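Local coordinates for protein oxidoreductase, Gfo/Idh/MocA family (Pseudomonas syringae pv. tomato, PDB 3DTY) that probably acts as an NAD(P)-dependent oxidoreductase of the Gfo/Idh/MocA family and binds magnesium, its specific substrate being unknown, at residues Y69-Y72 with L73-F76. Residues are numbered along the deposited sequence; the frame is centred on the assembly and turned at random.
Sequences YADY and LSMF
Asp71 and Ser74 open helix 72-79: Asp71 is its N-cap, and OD1 takes the amide hydrogen of Ser74 N at 2.6 Å in a nearly straight bond (165°), arriving from above the carboxylate plane. Ser74 replies through its hydroxyl, OG donating to Asp71 O at 2.9 Å; chi1 of 51° folds OG back over its own backbone to get there. The same carbonyl oxygen also accepts from Met75 N, so two donors grip it. A water bridges Ser74 OG to Ala70 N, tying the incoming loop to this first turn.

Tyr69 lies across Met75 from CB outward. Its CB rests near Met75 CB; CG, CD1 and, more loosely, CE1 lie against Met75 CA, which sits over one ring face, 3.6 Å from the ring centroid, a CH-pi contact. CD2 meets Met75 CB at 3.3 Å, CE2 lies near Met75 CG, and the selenium of this selenomethionine stands obliquely to the ring as a Met-aromatic contact. At the tip, OH makes its hydrogen bond with Glu79 OE2, at the end of helix 72-79. Beyond the cap, Tyr72 turns its ring edge toward the face of Phe76, planes at 61°, and both rings pack on helix 98-107 of the Rossmann domain.

Chemically, the carboxylate of Asp71 meets the positive end of the helix dipole, which would probably favour its ionised form, while Tyr69 with Met75, and Tyr72 with Phe76, pack by carbon contacts.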
ATOM      1  N   TYR A  69     -16.716   6.616  45.875  1.00 16.15           N
ATOM      2  CA  TYR A  69     -16.781   7.956  46.433  1.00 14.82           C
ATOM      3  C   TYR A  69     -17.519   8.975  45.572  1.00 15.72           C
ATOM      4  O   TYR A  69     -17.611   8.839  44.351  1.00 15.98           O
ATOM      5  CB  TYR A  69     -15.359   8.423  46.729  1.00 15.07           C
ATOM      6  CG  TYR A  69     -14.665   7.507  47.707  1.00 16.29           C
ATOM      7  CD1 TYR A  69     -14.906   7.608  49.081  1.00 15.94           C
ATOM      8  CD2 TYR A  69     -13.801   6.505  47.261  1.00 15.40           C
ATOM      9  CE1 TYR A  69     -14.303   6.735  49.983  1.00 14.86           C
ATOM     10  CE2 TYR A  69     -13.191   5.629  48.151  1.00 15.43           C
ATOM     11  CZ  TYR A  69     -13.444   5.751  49.511  1.00 15.40           C
ATOM     12  OH  TYR A  69     -12.817   4.910  50.398  1.00 15.87           O
ATOM     13  N   ALA A  70     -18.046  10.000  46.231  1.00 17.01           N
ATOM     14  CA  ALA A  70     -18.796  11.047  45.554  1.00 18.05           C
ATOM     15  C   ALA A  70     -17.872  12.013  44.820  1.00 18.98           C
ATOM     16  O   ALA A  70     -18.251  12.587  43.799  1.00 19.54           O
ATOM     17  CB  ALA A  70     -19.656  11.801  46.565  1.00 16.56           C
ATOM     18  N   ASP A  71     -16.664  12.197  45.348  1.00 19.35           N
ATOM     19  CA  ASP A  71     -15.693  13.097  44.733  1.00 20.15           C
ATOM     20  C   ASP A  71     -14.264  12.626  44.995  1.00 19.23           C
ATOM     21  O   ASP A  71     -14.016  11.844  45.917  1.00 17.70           O
ATOM     22  CB  ASP A  71     -15.889  14.524  45.260  1.00 22.50           C
ATOM     23  CG  ASP A  71     -15.682  14.628  46.758  1.00 27.30           C
ATOM     24  OD1 ASP A  71     -14.513  14.681  47.203  1.00 27.16           O
ATOM     25  OD2 ASP A  71     -16.690  14.649  47.494  1.00 30.14           O
ATOM     26  N   TYR A  72     -13.324  13.103  44.184  1.00 18.57           N
ATOM     27  CA  TYR A  72     -11.935  12.694  44.339  1.00 17.94           C
ATOM     28  C   TYR A  72     -11.350  13.041  45.708  1.00 17.54           C
ATOM     29  O   TYR A  72     -10.551  12.281  46.246  1.00 16.80           O
ATOM     30  CB  TYR A  72     -11.078  13.276  43.197  1.00 17.94           C
ATOM     31  CG  TYR A  72     -10.827  14.767  43.239  1.00 17.58           C
ATOM     32  CD1 TYR A  72      -9.740  15.288  43.939  1.00 19.50           C
ATOM     33  CD2 TYR A  72     -11.664  15.654  42.568  1.00 17.47           C
ATOM     34  CE1 TYR A  72      -9.484  16.661  43.971  1.00 18.81           C
ATOM     35  CE2 TYR A  72     -11.421  17.035  42.593  1.00 18.88           C
ATOM     36  CZ  TYR A  72     -10.326  17.528  43.300  1.00 20.30           C
ATOM     37  OH  TYR A  72     -10.069  18.882  43.340  1.00 21.78           O
ATOM     38  N   LEU A  73     -11.760  14.168  46.285  1.00 18.19           N
ATOM     39  CA  LEU A  73     -11.245  14.565  47.598  1.00 18.50           C
ATOM     40  C   LEU A  73     -11.664  13.615  48.719  1.00 18.14           C
ATOM     41  O   LEU A  73     -10.831  13.170  49.512  1.00 18.56           O
ATOM     42  CB  LEU A  73     -11.685  15.991  47.929  1.00 20.70           C
ATOM     43  CG  LEU A  73     -10.535  17.002  47.864  1.00 24.25           C
ATOM     44  CD1 LEU A  73     -11.034  18.347  47.373  1.00 24.44           C
ATOM     45  CD2 LEU A  73      -9.891  17.113  49.241  1.00 26.70           C
ATOM     46  N   SER A  74     -12.949  13.297  48.791  1.00 16.91           N
ATOM     47  CA  SER A  74     -13.404  12.385  49.827  1.00 19.20           C
ATOM     48  C   SER A  74     -12.693  11.038  49.649  1.00 17.29           C
ATOM     49  O   SER A  74     -12.321  10.382  50.628  1.00 16.79           O
ATOM     50  CB  SER A  74     -14.930  12.224  49.766  1.00 19.50           C
ATOM     51  OG  SER A  74     -15.368  11.898  48.463  1.00 27.61           O
HETATM   52  N   MSE A  75     -12.486  10.632  48.401  1.00 16.58           N
HETATM   53  CA  MSE A  75     -11.798   9.371  48.140  1.00 16.99           C
HETATM   54  C   MSE A  75     -10.367   9.412  48.672  1.00 15.98           C
HETATM   55  O   MSE A  75      -9.953   8.535  49.426  1.00 17.01           O
HETATM   56  CB  MSE A  75     -11.766   9.051  46.637  1.00 18.47           C
HETATM   57  CG  MSE A  75     -10.878   7.838  46.304  1.00 21.23           C
HETATM   58 SE   MSE A  75     -11.227   7.004  44.586  1.00 28.95          SE
HETATM   59  CE  MSE A  75     -10.187   8.179  43.442  1.00 19.47           C
ATOM     60  N   PHE A  76      -9.613  10.436  48.283  1.00 16.42           N
ATOM     61  CA  PHE A  76      -8.230  10.547  48.731  1.00 19.03           C
ATOM     62  C   PHE A  76      -8.128  10.582  50.258  1.00 21.30           C
ATOM     63  O   PHE A  76      -7.296   9.889  50.847  1.00 22.24           O
ATOM     64  CB  PHE A  76      -7.566  11.797  48.138  1.00 17.39           C
ATOM     65  CG  PHE A  76      -7.413  11.762  46.637  1.00 17.26           C
ATOM     66  CD1 PHE A  76      -7.601  10.577  45.928  1.00 15.64           C
ATOM     67  CD2 PHE A  76      -7.081  12.916  45.935  1.00 16.74           C
ATOM     68  CE1 PHE A  76      -7.450  10.539  44.549  1.00 15.95           C
ATOM     69  CE2 PHE A  76      -6.927  12.890  44.551  1.00 15.35           C
ATOM     70  CZ  PHE A  76      -7.116  11.703  43.856  1.00 15.83           C
TER
HETATM   71  O   HOH W   1     -17.956  10.059  49.239  1.00 21.19           O